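Local atomic coordinates of nonaheme cytochrome C (Desulfovibrio desulfuricans, PDB entry 1DUW), a protein that carries electrons through covalently bound c-type hemes, probably as a partner of hydrogenase in periplasmic electron transport. Residues P18-P23 with T64-A69. Residues are numbered along the deposited sequence; the frame is centred on the assembly and turned at random.
Sequences PVSAKP and TTEGKA. With HEC (heme c), chain C.
Glu66 reaches across to an ST turn at Ser20-Lys22, where two loops of the class III cytochrome c fold meet beside a heme. The turn closes on itself, Lys22 N giving a hydrogen bond to Ser20 OG at 2.8 Å; OG can accept it because it lies beside its own carbonyl carbon, anti to N (chi1 173°). The carboxylate serves the same turn. Ala21 N donates to Glu66 OE1 at 2.9 Å, nearly straight (164°), on the syn side but 33° out of the carboxylate plane. Glu66 OE2 faces Ser20 OG and Lys22 NZ, its salt-bridge partner, but its modelled place is doubtful, so the details there are less sure.

Farther back along both loops, Thr65 N donates to Val19 O at 3.0 Å, tying backbone to backbone. Beside the Thr65-Val19 bond the methyls Val19 CG1 and Thr64 CG2 touch at 4.1 Å. Thr64 is also backbone hydrogen-bonded to Leu76, and comes just after His63, an axial ligand of another heme. Pro18 belongs to a heme pocket and also rests on Met142 and Ile146 of helix 139-146. Its ring lies against both heme propionates, with Pro18 CB 3.4 Å from heme CBA.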
ATOM      1  N   PRO A  18     -15.113  11.981  10.315  1.00 24.17           N
ATOM      2  CA  PRO A  18     -15.535  12.752   9.155  1.00 23.65           C
ATOM      3  C   PRO A  18     -16.195  14.075   9.546  1.00 28.84           C
ATOM      4  O   PRO A  18     -17.431  14.191   9.500  1.00 23.93           O
ATOM      5  CB  PRO A  18     -16.570  11.835   8.469  1.00 20.18           C
ATOM      6  CG  PRO A  18     -17.108  10.984   9.573  1.00 21.12           C
ATOM      7  CD  PRO A  18     -16.012  10.857  10.618  1.00 23.95           C
ATOM      8  N   VAL A  19     -15.357  15.041   9.899  1.00 27.82           N
ATOM      9  CA  VAL A  19     -15.802  16.377  10.292  1.00 29.74           C
ATOM     10  C   VAL A  19     -16.457  17.073   9.103  1.00 33.42           C
ATOM     11  O   VAL A  19     -15.795  17.399   8.114  1.00 33.73           O
ATOM     12  CB  VAL A  19     -14.635  17.212  10.851  1.00 32.08           C
ATOM     13  CG1 VAL A  19     -15.074  18.617  11.226  1.00 30.24           C
ATOM     14  CG2 VAL A  19     -14.030  16.503  12.060  1.00 28.70           C
ATOM     15  N   SER A  20     -17.775  17.280   9.202  1.00 38.03           N
ATOM     16  CA  SER A  20     -18.571  17.873   8.149  1.00 41.70           C
ATOM     17  C   SER A  20     -19.439  19.042   8.591  1.00 43.89           C
ATOM     18  O   SER A  20     -19.777  19.124   9.770  1.00 51.51           O
ATOM     19  CB  SER A  20     -19.520  16.796   7.577  1.00 44.73           C
ATOM     20  OG  SER A  20     -20.429  17.373   6.642  1.00 46.25           O
ATOM     21  N   ALA A  21     -19.797  19.903   7.644  1.00 44.22           N
ATOM     22  CA  ALA A  21     -20.666  21.050   7.905  1.00 45.99           C
ATOM     23  C   ALA A  21     -22.122  20.614   7.708  1.00 48.68           C
ATOM     24  O   ALA A  21     -23.088  21.274   8.076  1.00 51.25           O
ATOM     25  CB  ALA A  21     -20.282  22.222   7.027  1.00 44.65           C
ATOM     26  N   LYS A  22     -22.253  19.434   7.105  1.00 48.26           N
ATOM     27  CA  LYS A  22     -23.534  18.807   6.854  1.00 48.45           C
ATOM     28  C   LYS A  22     -23.869  17.892   8.030  1.00 48.83           C
ATOM     29  O   LYS A  22     -23.104  16.936   8.231  1.00 49.98           O
ATOM     30  CB  LYS A  22     -23.515  17.975   5.576  1.00 49.43           C
ATOM     31  CG  LYS A  22     -23.147  18.676   4.284  1.00 49.58           C
ATOM     32  CD  LYS A  22     -23.658  17.913   3.076  1.00 50.13           C
ATOM     33  CE  LYS A  22     -22.797  16.727   2.693  1.00 49.86           C
ATOM     34  NZ  LYS A  22     -21.418  17.109   2.282  1.00 49.03           N
ATOM     35  N   PRO A  23     -24.932  18.108   8.795  1.00 48.16           N
ATOM     36  CA  PRO A  23     -25.216  17.164   9.895  1.00 45.47           C
ATOM     37  C   PRO A  23     -25.409  15.763   9.293  1.00 34.83           C
ATOM     38  O   PRO A  23     -25.917  15.618   8.174  1.00 32.65           O
ATOM     39  CB  PRO A  23     -26.476  17.695  10.548  1.00 44.88           C
ATOM     40  CG  PRO A  23     -26.629  19.095  10.058  1.00 45.87           C
ATOM     41  CD  PRO A  23     -25.931  19.185   8.731  1.00 46.48           C
ATOM     42  N   THR A  64     -12.385  20.103   5.998  1.00 26.32           N
ATOM     43  CA  THR A  64     -13.649  19.447   6.350  1.00 26.10           C
ATOM     44  C   THR A  64     -14.098  18.670   5.122  1.00 26.90           C
ATOM     45  O   THR A  64     -13.548  18.909   4.041  1.00 23.47           O
ATOM     46  CB  THR A  64     -14.667  20.497   6.807  1.00 27.65           C
ATOM     47  OG1 THR A  64     -14.696  21.529   5.818  1.00 30.34           O
ATOM     48  CG2 THR A  64     -14.201  21.147   8.103  1.00 35.07           C
ATOM     49  N   THR A  65     -15.057  17.749   5.242  1.00 27.90           N
ATOM     50  CA  THR A  65     -15.462  16.990   4.062  1.00 29.26           C
ATOM     51  C   THR A  65     -15.877  17.884   2.896  1.00 29.64           C
ATOM     52  O   THR A  65     -15.621  17.527   1.745  1.00 33.53           O
ATOM     53  CB  THR A  65     -16.636  16.023   4.339  1.00 29.84           C
ATOM     54  OG1 THR A  65     -17.783  16.759   4.793  1.00 32.86           O
ATOM     55  CG2 THR A  65     -16.287  15.019   5.427  1.00 20.89           C
ATOM     56  N   GLU A  66     -16.503  19.016   3.183  1.00 29.19           N
ATOM     57  CA  GLU A  66     -16.958  19.911   2.129  1.00 32.63           C
ATOM     58  C   GLU A  66     -15.895  20.850   1.582  1.00 34.37           C
ATOM     59  O   GLU A  66     -15.944  21.254   0.420  1.00 30.27           O
ATOM     60  CB  GLU A  66     -18.091  20.802   2.669  1.00 36.26           C
ATOM     61  CG  GLU A  66     -19.385  20.043   2.925  1.00 39.45           C
ATOM     62  CD  GLU A  66     -19.391  19.474   4.335  1.00 41.37           C
ATOM     63  OE1 GLU A  66     -18.477  19.875   5.097  1.00 44.60           O
ATOM     64  OE2 GLU A  66     -20.294  18.666   4.631  1.00 36.17           O
ATOM     65  N   GLY A  67     -14.963  21.184   2.470  1.00 35.93           N
ATOM     66  CA  GLY A  67     -13.863  22.089   2.202  1.00 35.26           C
ATOM     67  C   GLY A  67     -14.246  23.490   2.649  1.00 37.81           C
ATOM     68  O   GLY A  67     -15.436  23.837   2.699  1.00 37.24           O
ATOM     69  N   LYS A  68     -13.254  24.319   2.974  1.00 35.96           N
ATOM     70  CA  LYS A  68     -13.590  25.688   3.377  1.00 36.87           C
ATOM     71  C   LYS A  68     -12.358  26.577   3.233  1.00 37.61           C
ATOM     72  O   LYS A  68     -11.279  26.081   2.913  1.00 39.58           O
ATOM     73  CB  LYS A  68     -14.153  25.747   4.786  1.00 37.99           C
ATOM     74  CG  LYS A  68     -13.140  25.532   5.902  1.00 38.06           C
ATOM     75  CD  LYS A  68     -13.880  25.470   7.232  1.00 36.99           C
ATOM     76  CE  LYS A  68     -12.983  24.927   8.327  1.00 35.10           C
ATOM     77  NZ  LYS A  68     -13.672  24.911   9.644  1.00 35.70           N
ATOM     78  N   ALA A  69     -12.559  27.864   3.461  1.00 37.86           N
ATOM     79  CA  ALA A  69     -11.536  28.894   3.374  1.00 35.69           C
ATOM     80  C   ALA A  69     -10.217  28.467   4.010  1.00 31.67           C
ATOM     81  O   ALA A  69      -9.179  28.438   3.363  1.00 33.14           O
ATOM     82  CB  ALA A  69     -12.010  30.173   4.059  1.00 32.48           C
TER
HETATM   83 FE   HEC C 294     -10.295   7.393   3.441  1.00 22.86          FE
HETATM   84  CHA HEC C 294     -11.579  10.188   5.021  1.00 24.02           C
HETATM   85  CHB HEC C 294     -13.163   7.132   1.539  1.00 23.51           C
HETATM   86  CHC HEC C 294      -8.981   4.624   1.771  1.00 21.30           C
HETATM   87  CHD HEC C 294      -7.430   7.697   5.256  1.00 19.78           C
HETATM   88  NA  HEC C 294     -12.016   8.448   3.302  1.00 23.51           N
HETATM   89  C1A HEC C 294     -12.343   9.549   4.054  1.00 23.46           C
HETATM   90  C2A HEC C 294     -13.665   9.970   3.657  1.00 22.51           C
HETATM   91  C3A HEC C 294     -14.116   9.115   2.682  1.00 24.59           C
HETATM   92  C4A HEC C 294     -13.061   8.152   2.453  1.00 24.83           C
HETATM   93  CMA HEC C 294     -15.360   9.252   1.829  1.00 17.25           C
HETATM   94  CAA HEC C 294     -14.302  11.262   4.176  1.00 19.53           C
HETATM   95  CBA HEC C 294     -15.103  11.043   5.467  1.00 18.56           C
HETATM   96  CGA HEC C 294     -16.332  10.168   5.224  1.00 26.03           C
HETATM   97  O1A HEC C 294     -16.461   9.123   5.890  1.00 23.02           O
HETATM   98  O2A HEC C 294     -17.279  10.693   4.598  1.00 26.55           O
HETATM   99  NB  HEC C 294     -10.919   6.146   1.967  1.00 22.30           N
HETATM  100  C1B HEC C 294     -12.148   6.233   1.349  1.00 22.79           C
HETATM  101  C2B HEC C 294     -12.243   5.158   0.386  1.00 22.13           C
HETATM  102  C3B HEC C 294     -11.080   4.438   0.437  1.00 20.50           C
HETATM  103  C4B HEC C 294     -10.237   5.075   1.441  1.00 21.27           C
HETATM  104  CMB HEC C 294     -13.539   4.861  -0.354  1.00 19.16           C
HETATM  105  CAB HEC C 294     -10.686   3.186  -0.307  1.00 18.96           C
HETATM  106  CBB HEC C 294     -10.836   3.294  -1.826  1.00 18.08           C
HETATM  107  NC  HEC C 294      -8.548   6.381   3.505  1.00 23.61           N
HETATM  108  C1C HEC C 294      -8.252   5.284   2.740  1.00 23.13           C
HETATM  109  C2C HEC C 294      -6.917   4.847   3.120  1.00 24.69           C
HETATM  110  C3C HEC C 294      -6.457   5.692   4.095  1.00 22.54           C
HETATM  111  C4C HEC C 294      -7.491   6.668   4.348  1.00 22.64           C
HETATM  112  CMC HEC C 294      -6.168   3.880   2.229  1.00 19.47           C
HETATM  113  CAC HEC C 294      -5.121   5.646   4.805  1.00 24.13           C
HETATM  114  CBC HEC C 294      -3.897   5.736   3.919  1.00 21.45           C
HETATM  115  ND  HEC C 294      -9.627   8.675   4.850  1.00 18.92           N
HETATM  116  C1D HEC C 294      -8.606   8.272   5.720  1.00 19.68           C
HETATM  117  C2D HEC C 294      -8.582   9.272   6.766  1.00 19.93           C
HETATM  118  C3D HEC C 294      -9.734  10.004   6.681  1.00 20.44           C
HETATM  119  C4D HEC C 294     -10.451   9.558   5.512  1.00 20.20           C
HETATM  120  CMD HEC C 294      -7.458   9.464   7.739  1.00 22.79           C
HETATM  121  CAD HEC C 294     -10.230  11.051   7.674  1.00 17.60           C
HETATM  122  CBD HEC C 294     -10.886  10.455   8.913  1.00 16.65           C
HETATM  123  CGD HEC C 294     -12.223   9.807   8.582  1.00 23.74           C
HETATM  124  O1D HEC C 294     -13.198  10.543   8.354  1.00 26.83           O
HETATM  125  O2D HEC C 294     -12.336   8.574   8.621  1.00 24.41           O